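Local coordinates for uncharacterized protein (Exiguobacterium sibiricum, PDB 3B77) that is of unknown function but folds as a bacterial pleckstrin homology domain joined to a long helical extension, and assembles into a complex of twelve chains, at residues I121-K124 with Q125-Q129; R65-Y68 with A69-P72. All blocks are in the same frame, centred on the assembly; numbering follows the deposited sequence.

How the contacts relate
Contact 2 comes first along the chain. It is the tight turn that leaves strand 62-67, the last strand of the five-stranded sheet, and leads to strand 73-79, the first of the three-stranded one. Contact 1 follows in the middle of helix 108-146. Their centres lie about 13 Å apart. Contact 2 lies in the PH domain, and contact 1 on the helix that follows the two sheets. They touch through Gln125, whose amide reaches the backbone of the 65-72 turn and of Ile73. The helix is thus fastened to the link between the two sheets. Both contacts also face other subunits, where Tyr126 and His70 of different chains meet.

Contact 1 (I121-K124 with Q125-Q129); sequences IAEK and QYEGQ
Gln125 and Ile121 sit one helical turn apart and run alongside each other from the same flank of the helix. The backbone bond between them is straight: Gln125 N gives its hydrogen to Ile121 O at 3.0 Å, with an angle of 162° at the hydrogen. The glutamine chain then runs back over that carbonyl, and its CG lies 3.4 Å from Ile121 O. CG stands opposite the carbonyl carbon (chi1 -67°) and the chain stays extended beyond it, which brings the amide beside the isoleucine methyl. Ile121 CG2 is 3.9 Å from Gln125 OE1. The amide finds its polar partners elsewhere: OE1 accepts from Ile73 N, and NE2 makes a weak bond to Tyr68 O. With an alanine here, Ile73 N is likely to lose its side-chain acceptor, Tyr68 O its weak donor, and a gap would probably open beside Ile121 CG2.

Glu123 and Glu127 form a second pair, on roughly the other side of the helix. Glu127 N bonds to Glu123 O at 2.9 Å. The two carboxylates also come close, with Glu123 OE2 3.6 Å from Glu127 OE2 and their planes 64° apart. These like charges would tend to repel. Lys181 of a neighbouring subunit makes a salt bridge with Glu127 OE2, which probably offsets part of this repulsion.

Lys124 is tied to the following turn by its backbone, where Gly128 N bonds to Lys124 O at 3.0 Å. Its CB lies beside Gln125 N, the next amide along the chain. CG is anti to the backbone N, and the rest of the side chain leads away to Phe186 and Gln180. Tyr126 N bonds to Ala122 O. The four successive i to i+4 bonds are those of a regular alpha-helix, here the middle of helix 108-146, with one side on the PH fold and another at a subunit interface.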
# COMPACT_ATOMS: atom_id res chain seq x y z
N ILE A 121 19.65 46.95 -7.12
CA ILE A 121 18.92 46.09 -8.09
C ILE A 121 19.14 44.62 -7.75
O ILE A 121 18.18 43.87 -7.65
CB ILE A 121 19.38 46.37 -9.56
CG1 ILE A 121 19.02 47.81 -9.98
CG2 ILE A 121 18.73 45.38 -10.55
CD1 ILE A 121 19.61 48.20 -11.32
N ALA A 122 20.40 44.21 -7.57
CA ALA A 122 20.70 42.81 -7.22
C ALA A 122 19.88 42.38 -6.01
O ALA A 122 19.36 41.26 -5.97
CB ALA A 122 22.19 42.64 -6.93
N GLU A 123 19.78 43.24 -5.01
CA GLU A 123 19.07 42.87 -3.81
C GLU A 123 17.57 42.68 -4.05
O GLU A 123 16.97 41.72 -3.59
CB GLU A 123 19.32 43.86 -2.66
CG GLU A 123 18.47 43.53 -1.43
CD GLU A 123 18.97 44.11 -0.11
OE1 GLU A 123 20.11 44.63 -0.06
OE2 GLU A 123 18.20 44.01 0.89
N LYS A 124 16.96 43.61 -4.77
CA LYS A 124 15.53 43.55 -5.05
C LYS A 124 15.20 42.27 -5.79
O LYS A 124 14.18 41.63 -5.51
CB LYS A 124 15.12 44.74 -5.91
CG LYS A 124 13.65 44.84 -6.22
CD LYS A 124 12.85 45.28 -5.02
CE LYS A 124 11.43 45.63 -5.41
NZ LYS A 124 10.58 45.90 -4.23
N GLN A 125 16.08 41.89 -6.73
CA GLN A 125 15.89 40.68 -7.53
C GLN A 125 15.99 39.49 -6.63
O GLN A 125 15.14 38.62 -6.69
CB GLN A 125 16.90 40.59 -8.69
CG GLN A 125 16.69 41.67 -9.75
CD GLN A 125 17.54 41.54 -11.00
OE1 GLN A 125 18.80 41.46 -10.96
NE2 GLN A 125 16.86 41.55 -12.15
N TYR A 126 17.00 39.47 -5.77
CA TYR A 126 17.23 38.35 -4.84
C TYR A 126 16.00 38.13 -3.94
O TYR A 126 15.48 37.02 -3.77
CB TYR A 126 18.42 38.66 -3.96
CG TYR A 126 18.76 37.57 -2.94
CD1 TYR A 126 19.61 36.52 -3.28
CD2 TYR A 126 18.24 37.60 -1.64
CE1 TYR A 126 19.93 35.53 -2.36
CE2 TYR A 126 18.55 36.61 -0.71
CZ TYR A 126 19.40 35.59 -1.07
OH TYR A 126 19.73 34.59 -0.16
N GLU A 127 15.53 39.21 -3.38
CA GLU A 127 14.41 39.14 -2.48
C GLU A 127 13.19 38.63 -3.24
O GLU A 127 12.49 37.76 -2.75
CB GLU A 127 14.17 40.50 -1.83
CG GLU A 127 13.97 40.37 -0.32
CD GLU A 127 14.74 41.43 0.47
OE1 GLU A 127 14.14 42.51 0.76
OE2 GLU A 127 15.95 41.17 0.78
N GLY A 128 13.00 39.09 -4.47
CA GLY A 128 11.91 38.63 -5.30
C GLY A 128 11.94 37.13 -5.52
O GLY A 128 10.88 36.49 -5.53
N GLN A 129 13.12 36.56 -5.71
CA GLN A 129 13.21 35.12 -5.91
C GLN A 129 12.74 34.38 -4.67
O GLN A 129 12.13 33.30 -4.79
CB GLN A 129 14.64 34.66 -6.33
CG GLN A 129 14.97 34.94 -7.83
CD GLN A 129 13.86 34.43 -8.80
OE1 GLN A 129 13.67 33.21 -8.98
NE2 GLN A 129 13.10 35.38 -9.40

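Contact 2 (R65-Y68 with A69-P72); sequences RYPY and AHYP
Pro67 O is the acceptor round which the chain turns as strand 62-67 ends. Tyr71 N bonds to it at 2.9 Å, nearly in line with the carbonyl. His70 N also bonds to Pro67 O, at 3.1 Å, but from above the carbonyl plane. A third, weak bond joins Tyr71 N to Tyr68 O. Tyr68 and Ala69 have helical backbone angles, and the chain makes one tight loop.

The loop brings Tyr71 back against the strand. Its ring is met on one face by the edge of the Tyr66 ring in a T-shaped stack, with centroids 5.0 Å apart and planes at 76°. Tyr66 CD1 sits 3.7 Å above the plane, over the ring centre. With CG turned away from its own carbonyl (chi1 -60°), the Tyr71 ring comes to lie beside Pro67, its CD2 3.6 Å from Pro67 CD. Tyr66 OH is hydrogen-bonded to Lys97 NZ, and Tyr68 OH to Thr44 O and to Tyr187 OH. His70 meets Tyr126 of a neighbouring subunit edge-to-face.

The i to i+4 bond, together with the i to i+3 bond, makes this a single alpha-turn connecting the two sheets of the PH fold.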
# COMPACT_ATOMS: atom_id res chain seq x y z
N ARG A 65 22.07 42.53 -25.42
CA ARG A 65 21.01 43.17 -24.64
C ARG A 65 20.52 42.21 -23.55
O ARG A 65 20.02 41.12 -23.85
CB ARG A 65 19.86 43.63 -25.53
CG ARG A 65 18.52 43.57 -24.83
CD ARG A 65 17.42 44.18 -25.63
NE ARG A 65 17.34 45.59 -25.25
CZ ARG A 65 16.43 46.12 -24.43
NH1 ARG A 65 15.47 45.39 -23.91
NH2 ARG A 65 16.46 47.40 -24.16
N TYR A 66 20.66 42.64 -22.30
CA TYR A 66 20.36 41.80 -21.15
C TYR A 66 19.30 42.51 -20.33
O TYR A 66 19.63 43.31 -19.47
CB TYR A 66 21.61 41.55 -20.31
CG TYR A 66 22.75 40.88 -21.07
CD1 TYR A 66 22.64 39.58 -21.52
CD2 TYR A 66 23.94 41.56 -21.32
CE1 TYR A 66 23.68 38.95 -22.23
CE2 TYR A 66 24.98 40.95 -22.01
CZ TYR A 66 24.86 39.64 -22.47
OH TYR A 66 25.89 39.02 -23.17
N PRO A 67 18.02 42.23 -20.62
CA PRO A 67 16.96 42.78 -19.78
C PRO A 67 17.08 42.23 -18.38
O PRO A 67 17.29 41.03 -18.21
CB PRO A 67 15.67 42.26 -20.46
CG PRO A 67 16.09 41.95 -21.86
CD PRO A 67 17.48 41.41 -21.72
N TYR A 68 16.98 43.10 -17.38
CA TYR A 68 17.19 42.70 -15.99
C TYR A 68 16.28 41.54 -15.61
O TYR A 68 16.71 40.60 -14.90
CB TYR A 68 16.97 43.88 -15.02
CG TYR A 68 17.78 45.11 -15.37
CD1 TYR A 68 19.15 45.02 -15.62
CD2 TYR A 68 17.18 46.35 -15.45
CE1 TYR A 68 19.89 46.15 -15.94
CE2 TYR A 68 17.90 47.47 -15.76
CZ TYR A 68 19.26 47.38 -16.01
OH TYR A 68 19.97 48.52 -16.34
N ALA A 69 15.03 41.63 -16.09
CA ALA A 69 13.97 40.63 -15.84
C ALA A 69 14.37 39.21 -16.21
O ALA A 69 13.90 38.29 -15.59
CB ALA A 69 12.69 41.00 -16.56
N HIS A 70 15.21 39.02 -17.22
CA HIS A 70 15.65 37.69 -17.64
C HIS A 70 17.10 37.43 -17.30
O HIS A 70 17.55 36.29 -17.38
CB HIS A 70 15.45 37.52 -19.15
CG HIS A 70 14.04 37.77 -19.59
ND1 HIS A 70 12.97 37.04 -19.11
CD2 HIS A 70 13.53 38.69 -20.44
CE1 HIS A 70 11.85 37.51 -19.63
NE2 HIS A 70 12.16 38.51 -20.45
N TYR A 71 17.85 38.48 -16.98
CA TYR A 71 19.27 38.35 -16.62
C TYR A 71 19.50 39.08 -15.31
O TYR A 71 19.74 40.28 -15.31
CB TYR A 71 20.16 38.91 -17.71
CG TYR A 71 20.00 38.24 -19.03
CD1 TYR A 71 20.69 37.10 -19.32
CD2 TYR A 71 19.14 38.73 -19.97
CE1 TYR A 71 20.55 36.46 -20.51
CE2 TYR A 71 18.98 38.11 -21.17
CZ TYR A 71 19.68 36.96 -21.44
OH TYR A 71 19.53 36.30 -22.65
N PRO A 72 19.40 38.38 -14.19
CA PRO A 72 19.67 38.99 -12.89
C PRO A 72 21.11 39.46 -12.61
O PRO A 72 22.09 38.83 -13.04
CB PRO A 72 19.31 37.88 -11.90
CG PRO A 72 18.46 36.93 -12.69
CD PRO A 72 18.99 36.98 -14.05